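PDB 5AY6: flagellar hook protein FlgE from Caulobacter crescentus CB15, which builds the flagellar hook, the flexible universal joint that probably transmits motor torque to the filament, and is represented here by a 32 kDa fragment. Local coordinates for residues Asn10-Ser15 against Tyr293-Val298; Ile77-Lys82 against Ser95-Lys100; Lys164-Val169 against Ser186-Pro191; Ala242-Ser247 against Ile274-Val279; Ser248-Pro253 against Pro265-Asp270. All coordinates share one frame; numbering follows the deposited sequence.

Contact 1. Residues Asn10-Ser15 against Tyr293-Val298; sequences NANLRS and YNSQSV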
# COMPACT_ATOMS: atom_id res chain seq x y z
N ASN A 10 -2.60 18.91 -10.24
CA ASN A 10 -1.67 18.91 -11.36
C ASN A 10 -0.26 18.62 -10.86
O ASN A 10 0.40 19.49 -10.30
CB ASN A 10 -1.71 20.25 -12.09
CG ASN A 10 -3.12 20.67 -12.44
OD1 ASN A 10 -3.91 19.89 -12.97
ND2 ASN A 10 -3.46 21.92 -12.12
N ALA A 11 0.18 17.38 -11.04
CA ALA A 11 1.46 16.96 -10.50
C ALA A 11 2.01 15.74 -11.23
O ALA A 11 1.26 14.97 -11.83
CB ALA A 11 1.33 16.66 -9.01
N ASN A 12 3.32 15.57 -11.17
CA ASN A 12 3.94 14.38 -11.74
C ASN A 12 4.62 13.55 -10.66
O ASN A 12 5.25 14.08 -9.76
CB ASN A 12 4.96 14.75 -12.82
CG ASN A 12 5.57 13.53 -13.46
OD1 ASN A 12 4.90 12.80 -14.19
ND2 ASN A 12 6.86 13.30 -13.20
N LEU A 13 4.47 12.23 -10.78
CA LEU A 13 5.20 11.30 -9.93
C LEU A 13 6.29 10.65 -10.77
O LEU A 13 5.99 10.07 -11.82
CB LEU A 13 4.26 10.24 -9.36
CG LEU A 13 3.03 10.73 -8.61
CD1 LEU A 13 2.05 9.59 -8.39
CD2 LEU A 13 3.43 11.35 -7.28
N ARG A 14 7.54 10.73 -10.34
CA ARG A 14 8.63 10.17 -11.14
C ARG A 14 8.47 8.67 -11.31
O ARG A 14 8.46 7.93 -10.33
CB ARG A 14 10.00 10.47 -10.52
CG ARG A 14 11.12 9.95 -11.40
CD ARG A 14 12.49 10.47 -11.00
NE ARG A 14 13.51 9.95 -11.91
CZ ARG A 14 14.82 10.06 -11.71
NH1 ARG A 14 15.29 10.67 -10.63
NH2 ARG A 14 15.67 9.54 -12.59
N SER A 15 8.37 8.22 -12.55
CA SER A 15 8.10 6.81 -12.82
C SER A 15 9.23 5.89 -12.35
O SER A 15 8.99 4.73 -12.01
CB SER A 15 7.84 6.59 -14.32
OG SER A 15 9.03 6.79 -15.07
N TYR A 293 5.40 10.44 -15.50
CA TYR A 293 6.50 10.47 -16.48
C TYR A 293 7.84 10.32 -15.77
O TYR A 293 7.92 10.55 -14.56
CB TYR A 293 6.50 11.79 -17.26
CG TYR A 293 5.16 12.15 -17.85
CD1 TYR A 293 4.43 11.23 -18.58
CD2 TYR A 293 4.63 13.42 -17.66
CE1 TYR A 293 3.21 11.56 -19.12
CE2 TYR A 293 3.41 13.76 -18.20
CZ TYR A 293 2.70 12.83 -18.93
OH TYR A 293 1.48 13.16 -19.46
N ASN A 294 8.88 9.97 -16.51
CA ASN A 294 10.22 9.89 -15.91
C ASN A 294 10.85 11.27 -15.81
O ASN A 294 11.76 11.61 -16.56
CB ASN A 294 11.15 8.97 -16.71
CG ASN A 294 12.52 8.84 -16.08
OD1 ASN A 294 12.69 9.02 -14.87
ND2 ASN A 294 13.53 8.55 -16.90
N SER A 295 10.33 12.06 -14.89
CA SER A 295 10.91 13.36 -14.60
C SER A 295 10.67 13.63 -13.12
O SER A 295 9.98 12.85 -12.46
CB SER A 295 10.29 14.44 -15.47
OG SER A 295 8.88 14.45 -15.34
N GLN A 296 11.26 14.71 -12.62
CA GLN A 296 11.15 15.08 -11.21
C GLN A 296 9.72 14.93 -10.68
O GLN A 296 8.77 15.34 -11.35
CB GLN A 296 11.64 16.52 -11.01
CG GLN A 296 11.41 17.09 -9.62
CD GLN A 296 12.28 16.42 -8.56
OE1 GLN A 296 13.49 16.30 -8.72
NE2 GLN A 296 11.65 16.00 -7.47
N SER A 297 9.58 14.32 -9.52
CA SER A 297 8.31 14.34 -8.80
C SER A 297 8.07 15.78 -8.38
O SER A 297 8.89 16.35 -7.68
CB SER A 297 8.32 13.41 -7.59
OG SER A 297 8.24 12.05 -7.97
N VAL A 298 6.95 16.36 -8.79
CA VAL A 298 6.70 17.76 -8.51
C VAL A 298 5.21 18.09 -8.53
O VAL A 298 4.45 17.50 -9.30
CB VAL A 298 7.46 18.68 -9.51
CG1 VAL A 298 6.95 18.46 -10.93
CG2 VAL A 298 7.35 20.14 -9.11
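With CG of N12 anti to the backbone N (chi1 -178°), its amide swings into loop 293-298 and grips the backbone of Y293 twice. N12 OD1 accepts from Y293 N at 2.7 Å, in the amide plane and on a lone pair. N12 ND2 donates to Y293 O at 3.2 Å; that oxygen lies in the plane of the N12 amide, although the donor stands above the carbonyl plane of Y293. The same ND2 makes a weak bond to Q296 O. S15 N reaches Y293 O at 3.1 Å from the other face of its plane, so one carbonyl holds two donors. S297 OG, anti to its own carbonyl carbon (chi1 -74°), takes the N-H of R14 at 2.8 Å in a nearly straight bond of 174°. At the strand end, N12 N bonds V298 O at 2.9 Å and V298 N returns to N12 O at 3.0 Å, an antiparallel hydrogen-bonded pair where strand 6-12 meets strand 298-304. The extended R14 runs alongside N294, guanidinium and amide nearly coplanar, and R14 NE meets N294 OD1 at 3.2 Å; R14 NH2 pairs with E16. T291 OG1 adds another bond to N12 OD1. The buried N12 amide is thus satisfied at both ends, and beyond the N12-V298 bridge largely side-chain polar groups, with the S15 N bond, hold loop 293-297 to N12, R14 and S15.

Contact 2. Residues Ile77-Lys82 against Ser95-Lys100; sequences IVATGK and STIDYK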
# COMPACT_ATOMS: atom_id res chain seq x y z
N ILE A 77 14.43 -12.44 -11.11
CA ILE A 77 13.37 -13.14 -10.39
C ILE A 77 13.20 -14.55 -10.95
O ILE A 77 12.85 -14.73 -12.11
CB ILE A 77 12.04 -12.38 -10.48
CG1 ILE A 77 12.19 -10.99 -9.84
CG2 ILE A 77 10.91 -13.16 -9.82
CD1 ILE A 77 10.98 -10.10 -10.01
N VAL A 78 13.46 -15.56 -10.12
CA VAL A 78 13.27 -16.95 -10.55
C VAL A 78 11.96 -17.52 -10.02
O VAL A 78 11.46 -18.51 -10.54
CB VAL A 78 14.44 -17.85 -10.09
CG1 VAL A 78 15.75 -17.33 -10.64
CG2 VAL A 78 14.49 -17.94 -8.58
N ALA A 79 11.41 -16.90 -8.98
CA ALA A 79 10.16 -17.37 -8.37
C ALA A 79 9.46 -16.23 -7.65
O ALA A 79 10.10 -15.33 -7.11
CB ALA A 79 10.43 -18.52 -7.41
N THR A 80 8.13 -16.27 -7.64
CA THR A 80 7.36 -15.17 -7.06
C THR A 80 5.96 -15.62 -6.68
O THR A 80 5.45 -16.62 -7.19
CB THR A 80 7.28 -13.98 -8.05
OG1 THR A 80 6.67 -12.85 -7.41
CG2 THR A 80 6.48 -14.35 -9.29
N GLY A 81 5.34 -14.89 -5.76
CA GLY A 81 3.96 -15.17 -5.37
C GLY A 81 3.53 -14.46 -4.10
O GLY A 81 4.12 -13.45 -3.70
N LYS A 82 2.49 -15.00 -3.47
CA LYS A 82 1.99 -14.44 -2.22
C LYS A 82 2.04 -15.49 -1.12
O LYS A 82 1.75 -16.66 -1.36
CB LYS A 82 0.57 -13.91 -2.40
CG LYS A 82 0.02 -13.19 -1.19
CD LYS A 82 -1.20 -12.35 -1.53
CE LYS A 82 -2.39 -13.21 -1.92
NZ LYS A 82 -3.64 -12.40 -2.06
N SER A 95 0.84 -20.62 0.37
CA SER A 95 1.84 -20.02 -0.52
C SER A 95 1.46 -20.22 -1.98
O SER A 95 1.05 -21.31 -2.38
CB SER A 95 3.22 -20.63 -0.26
OG SER A 95 4.14 -20.25 -1.28
N THR A 96 1.59 -19.16 -2.78
CA THR A 96 1.41 -19.27 -4.22
C THR A 96 2.73 -19.05 -4.94
O THR A 96 2.75 -18.82 -6.15
CB THR A 96 0.37 -18.27 -4.76
OG1 THR A 96 0.86 -16.93 -4.59
CG2 THR A 96 -0.97 -18.44 -4.04
N ILE A 97 3.83 -19.10 -4.20
CA ILE A 97 5.15 -18.93 -4.80
C ILE A 97 5.42 -20.05 -5.79
O ILE A 97 5.31 -21.23 -5.46
CB ILE A 97 6.28 -18.90 -3.74
CG1 ILE A 97 5.98 -17.85 -2.66
CG2 ILE A 97 7.62 -18.59 -4.39
CD1 ILE A 97 7.01 -17.83 -1.54
N ASP A 98 5.78 -19.66 -7.00
CA ASP A 98 6.03 -20.61 -8.08
C ASP A 98 7.05 -19.96 -9.01
O ASP A 98 7.34 -18.77 -8.86
CB ASP A 98 4.73 -20.94 -8.83
CG ASP A 98 4.78 -22.28 -9.53
OD1 ASP A 98 5.86 -22.90 -9.59
OD2 ASP A 98 3.72 -22.71 -10.03
N TYR A 99 7.61 -20.71 -9.96
CA TYR A 99 8.61 -20.14 -10.85
C TYR A 99 7.98 -19.02 -11.68
O TYR A 99 6.78 -19.04 -11.95
CB TYR A 99 9.25 -21.22 -11.74
CG TYR A 99 8.37 -21.79 -12.85
CD1 TYR A 99 8.28 -21.17 -14.09
CD2 TYR A 99 7.69 -22.99 -12.67
CE1 TYR A 99 7.50 -21.70 -15.10
CE2 TYR A 99 6.91 -23.53 -13.68
CZ TYR A 99 6.81 -22.88 -14.90
OH TYR A 99 6.04 -23.41 -15.91
N LYS A 100 8.78 -18.02 -12.05
CA LYS A 100 8.25 -16.86 -12.78
C LYS A 100 7.66 -17.24 -14.14
O LYS A 100 8.35 -17.80 -14.99
CB LYS A 100 9.32 -15.79 -12.97
CG LYS A 100 8.82 -14.56 -13.74
CD LYS A 100 9.87 -13.47 -13.81
CE LYS A 100 11.10 -13.93 -14.56
NZ LYS A 100 12.17 -12.90 -14.56
O HOH W 1 13.42 -10.45 -13.22
O HOH W 2 2.96 -17.35 -8.54
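I77 is crossed at about a right angle by the K100 chain, whose bend at chi3 (62°) brings NZ to within 3.1 Å of I77 O, a weak bond; a water accepting from I77 N also links weakly to NZ. V78 O takes the N-H of K100 at 3.1 Å, from above the carbonyl plane. V78 and A79 both face I71 of the adjoining strand 64-73, a classic beta bulge. A79 stands against Y99 as a non-hydrogen-bonded pair, and its CB packs on I97 CG2 at 4.1 Å. T80 and D98 make the hydrogen-bonded pair: T80 N to D98 O 2.9 Å, D98 N to T80 O 3.1 Å. Their side chains bond beyond the hairpin, T80 OG1 to D70 and D98 OD2 to T106 N and R113. At G81, CA lies 3.6 Å from T96 OG1, and a side chain would run into T96 O and I97 N. K82 N then donates to T96 OG1 at 2.8 Å, while T96 N donates to K82 O at 2.9 Å; K82 NZ goes on to E66. T96 OG1 sits between its own backbone N and carbonyl carbon (chi1 66°), which aims it at the neighbouring strand. A valine in place of T96 would probably leave the K82 N-H without its acceptor and weaken the hairpin there. The T96 carbonyl instead shares a water with T80 O, so in this antiparallel hairpin a hydroxyl does the accepting that a backbone oxygen would do in a regular ladder, bridging the break in strand 92-99.

Contact 3. Residues Lys164-Val169 against Ser186-Pro191; sequences KPDFEV and SMLKGP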
# COMPACT_ATOMS: atom_id res chain seq x y z
N LYS A 164 7.22 6.86 5.93
CA LYS A 164 7.35 8.17 5.30
C LYS A 164 7.05 8.07 3.81
O LYS A 164 7.63 7.25 3.11
CB LYS A 164 8.76 8.71 5.52
CG LYS A 164 9.06 10.04 4.84
CD LYS A 164 10.55 10.37 4.92
CE LYS A 164 10.84 11.79 4.48
NZ LYS A 164 10.32 12.77 5.48
N PRO A 165 6.15 8.93 3.30
CA PRO A 165 5.75 8.88 1.89
C PRO A 165 6.90 9.18 0.93
O PRO A 165 7.87 9.82 1.34
CB PRO A 165 4.67 9.97 1.78
CG PRO A 165 4.24 10.25 3.18
CD PRO A 165 5.46 10.01 4.03
N ASP A 166 6.80 8.70 -0.31
CA ASP A 166 7.74 9.07 -1.37
C ASP A 166 7.40 10.45 -1.92
O ASP A 166 8.27 11.18 -2.39
CB ASP A 166 7.72 8.05 -2.51
CG ASP A 166 8.40 6.76 -2.14
OD1 ASP A 166 9.35 6.80 -1.33
OD2 ASP A 166 7.98 5.71 -2.66
N PHE A 167 6.11 10.79 -1.89
CA PHE A 167 5.68 12.09 -2.37
C PHE A 167 4.32 12.45 -1.80
O PHE A 167 3.50 11.58 -1.52
CB PHE A 167 5.64 12.11 -3.90
CG PHE A 167 5.60 13.50 -4.48
CD1 PHE A 167 6.64 14.39 -4.23
CD2 PHE A 167 4.54 13.92 -5.26
CE1 PHE A 167 6.62 15.67 -4.76
CE2 PHE A 167 4.51 15.20 -5.80
CZ PHE A 167 5.55 16.07 -5.54
N GLU A 168 4.10 13.75 -1.64
CA GLU A 168 2.84 14.25 -1.12
C GLU A 168 2.34 15.45 -1.91
O GLU A 168 3.12 16.27 -2.40
CB GLU A 168 2.98 14.63 0.35
CG GLU A 168 3.28 13.47 1.28
CD GLU A 168 3.14 13.86 2.74
OE1 GLU A 168 3.66 14.93 3.13
OE2 GLU A 168 2.51 13.10 3.50
N VAL A 169 1.02 15.53 -2.04
CA VAL A 169 0.37 16.71 -2.59
C VAL A 169 -0.56 17.30 -1.53
O VAL A 169 -1.50 16.64 -1.10
CB VAL A 169 -0.45 16.38 -3.85
CG1 VAL A 169 -1.14 17.63 -4.38
CG2 VAL A 169 0.46 15.78 -4.91
N SER A 186 -0.97 11.35 0.09
CA SER A 186 0.33 10.76 0.39
C SER A 186 0.52 9.48 -0.41
O SER A 186 -0.38 8.64 -0.46
CB SER A 186 0.46 10.48 1.89
OG SER A 186 0.36 11.68 2.63
N MET A 187 1.68 9.34 -1.03
CA MET A 187 1.88 8.23 -1.94
C MET A 187 3.25 7.56 -1.80
O MET A 187 4.25 8.20 -1.48
CB MET A 187 1.68 8.69 -3.39
CG MET A 187 0.21 8.85 -3.77
SD MET A 187 0.01 9.79 -5.28
CE MET A 187 0.71 11.36 -4.79
N LEU A 188 3.25 6.26 -2.05
CA LEU A 188 4.46 5.44 -2.05
C LEU A 188 4.51 4.68 -3.35
O LEU A 188 3.49 4.18 -3.82
CB LEU A 188 4.45 4.45 -0.88
CG LEU A 188 4.75 4.94 0.53
CD1 LEU A 188 4.19 3.95 1.54
CD2 LEU A 188 6.25 5.11 0.72
N LYS A 189 5.70 4.58 -3.94
CA LYS A 189 5.88 3.70 -5.09
C LYS A 189 5.59 2.26 -4.66
O LYS A 189 6.16 1.78 -3.68
CB LYS A 189 7.30 3.81 -5.66
CG LYS A 189 7.51 2.99 -6.92
CD LYS A 189 6.72 3.58 -8.09
CE LYS A 189 6.72 2.64 -9.28
NZ LYS A 189 5.86 1.45 -9.04
N GLY A 190 4.71 1.59 -5.39
CA GLY A 190 4.38 0.21 -5.10
C GLY A 190 5.33 -0.74 -5.82
O GLY A 190 6.11 -0.31 -6.67
N PRO A 191 5.26 -2.03 -5.48
CA PRO A 191 6.15 -3.04 -6.08
C PRO A 191 5.77 -3.38 -7.52
O PRO A 191 6.62 -3.85 -8.28
CB PRO A 191 5.96 -4.25 -5.16
CG PRO A 191 4.61 -4.07 -4.56
CD PRO A 191 4.40 -2.59 -4.42
O HOH W 3 8.14 2.83 -2.06
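M187 anchors the pairing through one carbonyl: its O accepts from D166 N at 2.8 Å, in the carbonyl plane, and from F167 N at 3.2 Å. In return M187 N donates to F167 O at 2.9 Å. Its side chain, bent at chi3 (-62°), carries CE to 4.4 Å from V169 CG2, on the face where F167 also lies and where L13 packs against both M187 and F167. Two consecutive residues, D166 and F167, thus face the single M187, a classic beta bulge at the open end of the hairpin of strands 167-174 and 180-189. The D166 carboxylate lies along the opposite strand: OD2 takes the N-H of K189 at 2.8 Å on its anti lone pair and shares a water with K189 O. L188 crosses the aspartate at about a right angle, its CD2 lying 3.8 Å from D166 OD2. S186 pairs with E168 on the other face. S186 OG donates to E168 OE2 at 2.7 Å on the anti side, 29° out of the carboxylate plane; R201 holds both partners, its NH2 in a salt bridge to E168 OE2 and its NE bonded to S186 OG. CG of P165 rests 4.0 Å from S186 CB, with M152 of helix 152-157 touching both residues.

Contact 4. Residues Ala242-Ser247 against Ile274-Val279; sequences AITIKS and IDEQEV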
# COMPACT_ATOMS: atom_id res chain seq x y z
N ALA A 242 -14.60 11.66 -5.71
CA ALA A 242 -14.86 12.62 -4.64
C ALA A 242 -14.68 11.98 -3.27
O ALA A 242 -14.62 10.76 -3.15
CB ALA A 242 -16.27 13.19 -4.78
N ILE A 243 -14.57 12.82 -2.25
CA ILE A 243 -14.66 12.37 -0.87
C ILE A 243 -15.72 13.18 -0.15
O ILE A 243 -16.01 14.31 -0.54
CB ILE A 243 -13.32 12.50 -0.11
CG1 ILE A 243 -12.81 13.94 -0.18
CG2 ILE A 243 -12.28 11.54 -0.67
CD1 ILE A 243 -11.55 14.19 0.61
N THR A 244 -16.31 12.60 0.89
CA THR A 244 -17.21 13.33 1.77
C THR A 244 -16.72 13.22 3.21
O THR A 244 -16.57 12.12 3.73
CB THR A 244 -18.66 12.82 1.68
OG1 THR A 244 -19.15 12.96 0.35
CG2 THR A 244 -19.56 13.61 2.62
N ILE A 245 -16.46 14.36 3.83
CA ILE A 245 -16.15 14.40 5.26
C ILE A 245 -17.40 14.89 5.98
O ILE A 245 -17.92 15.96 5.66
CB ILE A 245 -14.95 15.33 5.56
CG1 ILE A 245 -13.73 14.87 4.76
CG2 ILE A 245 -14.65 15.33 7.05
CD1 ILE A 245 -12.51 15.75 4.96
N LYS A 246 -17.89 14.11 6.94
CA LYS A 246 -19.16 14.44 7.58
C LYS A 246 -19.01 15.60 8.53
O LYS A 246 -17.92 15.89 9.01
CB LYS A 246 -19.73 13.22 8.31
CG LYS A 246 -19.84 11.98 7.44
CD LYS A 246 -20.71 12.22 6.21
CE LYS A 246 -22.18 11.94 6.52
NZ LYS A 246 -23.03 12.07 5.30
N SER A 247 -20.14 16.26 8.81
CA SER A 247 -20.22 17.40 9.70
C SER A 247 -19.66 17.09 11.08
O SER A 247 -19.65 15.94 11.51
CB SER A 247 -21.67 17.86 9.83
OG SER A 247 -21.81 18.92 10.75
N ILE A 274 -17.78 22.57 12.09
CA ILE A 274 -17.99 22.89 10.68
C ILE A 274 -18.87 21.86 9.98
O ILE A 274 -19.08 20.75 10.49
CB ILE A 274 -16.65 22.99 9.93
CG1 ILE A 274 -15.83 21.72 10.13
CG2 ILE A 274 -15.86 24.21 10.41
CD1 ILE A 274 -14.47 21.75 9.44
N ASP A 275 -19.38 22.24 8.81
CA ASP A 275 -20.36 21.44 8.07
C ASP A 275 -19.75 20.29 7.28
O ASP A 275 -18.54 20.24 7.06
CB ASP A 275 -21.14 22.32 7.09
CG ASP A 275 -21.96 23.39 7.79
OD1 ASP A 275 -22.38 23.16 8.94
OD2 ASP A 275 -22.17 24.47 7.19
N GLU A 276 -20.61 19.37 6.86
CA GLU A 276 -20.24 18.32 5.94
C GLU A 276 -19.55 18.93 4.73
O GLU A 276 -19.97 19.98 4.23
CB GLU A 276 -21.46 17.52 5.51
CG GLU A 276 -21.23 16.56 4.35
CD GLU A 276 -22.44 15.69 4.08
OE1 GLU A 276 -22.95 15.10 5.05
OE2 GLU A 276 -22.87 15.61 2.91
N GLN A 277 -18.49 18.29 4.26
CA GLN A 277 -17.73 18.81 3.14
C GLN A 277 -17.49 17.75 2.08
O GLN A 277 -16.58 16.93 2.19
CB GLN A 277 -16.40 19.39 3.62
CG GLN A 277 -15.63 20.14 2.54
CD GLN A 277 -15.03 21.45 3.03
OE1 GLN A 277 -14.98 21.71 4.23
NE2 GLN A 277 -14.59 22.29 2.09
N GLU A 278 -18.33 17.77 1.04
CA GLU A 278 -18.16 16.89 -0.11
C GLU A 278 -17.29 17.61 -1.13
O GLU A 278 -17.61 18.72 -1.56
CB GLU A 278 -19.52 16.52 -0.70
CG GLU A 278 -19.47 15.59 -1.90
CD GLU A 278 -20.85 15.24 -2.42
OE1 GLU A 278 -21.84 15.81 -1.91
OE2 GLU A 278 -20.94 14.41 -3.35
N VAL A 279 -16.18 16.98 -1.50
CA VAL A 279 -15.22 17.60 -2.40
C VAL A 279 -14.86 16.70 -3.58
O VAL A 279 -14.34 15.60 -3.40
CB VAL A 279 -13.92 17.99 -1.67
CG1 VAL A 279 -13.09 18.91 -2.54
CG2 VAL A 279 -14.22 18.66 -0.35
O HOH W 4 -22.65 15.08 7.67
O HOH W 5 -23.54 21.04 10.10
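E276 and K246 meet just past an antiparallel ladder in which strand 242-245 forms an outer edge of a four-stranded mixed sheet, zipped to strand 277-291. I243 with V279 and I245 with Q277 are the hydrogen-bonded pairs, each bonded in both directions, as in I245 N to Q277 O at 3.1 Å. T244 with E278 is the non-hydrogen-bonded pair between them, T244 OG1 lying 3.5 Å from E278 CG. The E276 chain, CG anti to the backbone N (chi1 169°) and extended beyond it, can be followed outward from the backbone. E276 CB lies 3.8 Å from S247 N. E276 CG lies near I245 O and 3.8 Å from T244 CG2. CD keeps that methyl company, and E276 OE2 passes T244 CG2 at 3.9 Å. OE1 takes the polar partners: K246, bent at chi2 and chi3 and running alongside in the same direction, brings K246 NZ to E276 OE1 at 3.0 Å, a salt bridge that enters 49° out of the carboxylate plane. K246 also makes a cation-pi contact with Y250. One water donates to E276 OE1 and accepts from S247 N; a second donates to both S247 OG and D275 OD1, reaching D275 OD1 at 2.7 Å.

Contact 5. Residues Ser248-Pro253 against Pro265-Asp270; sequences SGYIAP and PPTWAD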
# COMPACT_ATOMS: atom_id res chain seq x y z
N SER A 248 -19.18 18.12 11.76
CA SER A 248 -18.91 18.00 13.18
C SER A 248 -20.17 17.46 13.83
O SER A 248 -21.27 17.90 13.50
CB SER A 248 -18.49 19.34 13.79
OG SER A 248 -17.26 19.79 13.24
N GLY A 249 -20.03 16.48 14.71
CA GLY A 249 -21.16 15.95 15.44
C GLY A 249 -22.04 14.97 14.68
O GLY A 249 -23.07 14.54 15.20
N TYR A 250 -21.65 14.60 13.46
CA TYR A 250 -22.43 13.62 12.70
C TYR A 250 -22.40 12.26 13.38
O TYR A 250 -21.33 11.74 13.69
CB TYR A 250 -21.94 13.46 11.26
CG TYR A 250 -22.66 12.34 10.52
CD1 TYR A 250 -23.96 12.51 10.06
CD2 TYR A 250 -22.05 11.11 10.32
CE1 TYR A 250 -24.63 11.49 9.39
CE2 TYR A 250 -22.71 10.08 9.66
CZ TYR A 250 -23.99 10.28 9.20
OH TYR A 250 -24.65 9.26 8.55
N ILE A 251 -23.58 11.68 13.59
CA ILE A 251 -23.70 10.32 14.08
C ILE A 251 -24.39 9.44 13.04
O ILE A 251 -25.51 9.72 12.61
CB ILE A 251 -24.49 10.27 15.40
CG1 ILE A 251 -23.72 11.03 16.49
CG2 ILE A 251 -24.74 8.83 15.82
CD1 ILE A 251 -24.47 11.20 17.79
N ALA A 252 -23.72 8.37 12.62
CA ALA A 252 -24.30 7.44 11.66
C ALA A 252 -25.44 6.66 12.31
O ALA A 252 -25.24 6.00 13.33
CB ALA A 252 -23.25 6.48 11.14
N PRO A 253 -26.65 6.73 11.73
CA PRO A 253 -27.79 6.01 12.30
C PRO A 253 -27.54 4.51 12.37
O PRO A 253 -26.85 3.97 11.50
CB PRO A 253 -28.93 6.31 11.33
CG PRO A 253 -28.54 7.60 10.69
CD PRO A 253 -27.04 7.55 10.57
N PRO A 265 -17.35 6.82 9.02
CA PRO A 265 -16.77 7.66 7.96
C PRO A 265 -15.96 8.80 8.54
O PRO A 265 -16.14 9.14 9.71
CB PRO A 265 -18.01 8.19 7.22
CG PRO A 265 -19.08 8.21 8.27
CD PRO A 265 -18.82 6.96 9.09
N PRO A 266 -15.06 9.39 7.73
CA PRO A 266 -14.34 10.59 8.15
C PRO A 266 -15.33 11.66 8.59
O PRO A 266 -16.24 12.01 7.85
CB PRO A 266 -13.58 11.01 6.88
CG PRO A 266 -14.28 10.31 5.76
CD PRO A 266 -14.75 9.02 6.34
N THR A 267 -15.14 12.14 9.81
CA THR A 267 -16.06 13.09 10.43
C THR A 267 -15.24 14.21 11.07
O THR A 267 -14.32 13.92 11.83
CB THR A 267 -16.94 12.39 11.50
OG1 THR A 267 -17.61 11.25 10.92
CG2 THR A 267 -17.97 13.34 12.08
N TRP A 268 -15.56 15.46 10.76
CA TRP A 268 -14.84 16.62 11.31
C TRP A 268 -14.84 16.60 12.83
O TRP A 268 -15.83 16.25 13.46
CB TRP A 268 -15.47 17.93 10.83
CG TRP A 268 -15.28 18.27 9.38
CD1 TRP A 268 -16.26 18.54 8.47
CD2 TRP A 268 -14.04 18.39 8.68
NE1 TRP A 268 -15.71 18.82 7.24
CE2 TRP A 268 -14.34 18.74 7.34
CE3 TRP A 268 -12.69 18.24 9.04
CZ2 TRP A 268 -13.36 18.94 6.38
CZ3 TRP A 268 -11.71 18.44 8.08
CH2 TRP A 268 -12.05 18.78 6.76
N ALA A 269 -13.72 17.00 13.42
CA ALA A 269 -13.62 17.10 14.87
C ALA A 269 -14.71 18.02 15.41
O ALA A 269 -15.02 19.04 14.79
CB ALA A 269 -12.25 17.60 15.28
N ASP A 270 -15.30 17.64 16.53
CA ASP A 270 -16.32 18.46 17.19
C ASP A 270 -15.95 19.93 17.35
O ASP A 270 -16.75 20.82 17.07
CB ASP A 270 -16.62 17.90 18.58
CG ASP A 270 -17.63 18.74 19.34
OD1 ASP A 270 -18.67 19.13 18.74
OD2 ASP A 270 -17.38 19.05 20.52
O HOH W 6 -17.53 15.45 15.32
O HOH W 7 -19.67 9.81 12.47
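S248 turns its hydroxyl anti to its own carbonyl carbon (chi1 -65°), which carries OG to A269 O at 2.8 Å, where it donates from above the carbonyl plane. The same OG lies 3.5 Å from W268 CB and accepts from I274 N, so one hydroxyl ties three parts of the loop together. With alanine here the hydroxyl is lost, and A269 O and I274 N are likely to lack their shared partner, weakening the link between 248 and 269. W268 CG is likewise anti to its carbonyl carbon (chi1 -70°), which leads the indole onto I274 and I245, while S248 N lies near the ring plane at its edge. G249 has a positive phi, readily taken by glycine, and its N joins W268 O through a water. In Y250, CG anti to the backbone N (chi1 174°) sends the ring toward P265: Y250 CB touches T267 CG2 at 4.1 Å, and Y250 CE2 approaches P265 CG obliquely at 4.3 Å. T267 OG1 lies at the edge of the Y250 ring, donates to P265 O at 2.8 Å and takes a water shared with Y250 O. K246 adds a cation-pi contact to that ring. A hydroxyl bond, two bridging waters and the Y250 packing, with no direct backbone bond across, thus join two limbs of a long proline-rich loop between strands 242-245 and 277-291.

In the fold
From the N terminus, contact 1 opens on strand 6-12 and closes only at 293-298, so the other four fall within its span. Contact 2 comes first, a short hairpin closure in the FlgE third-domain region, about 31 Å from contact 1 centre to centre. Contact 3 follows in series, closing the hairpin of strands 167-174 and 180-189; it touches contact 1, for example where the F167 ring packs against V298 N. Contact 4 then encloses contact 5: the 242-247 and 274-279 pairing brackets the proline-rich loop, and K246 N with P266 O and S248 N with I274 O link the two. Contacts 1 and 4 both reach the four-stranded mixed sheet, where strands 6-12 and 277-291 are neighbours.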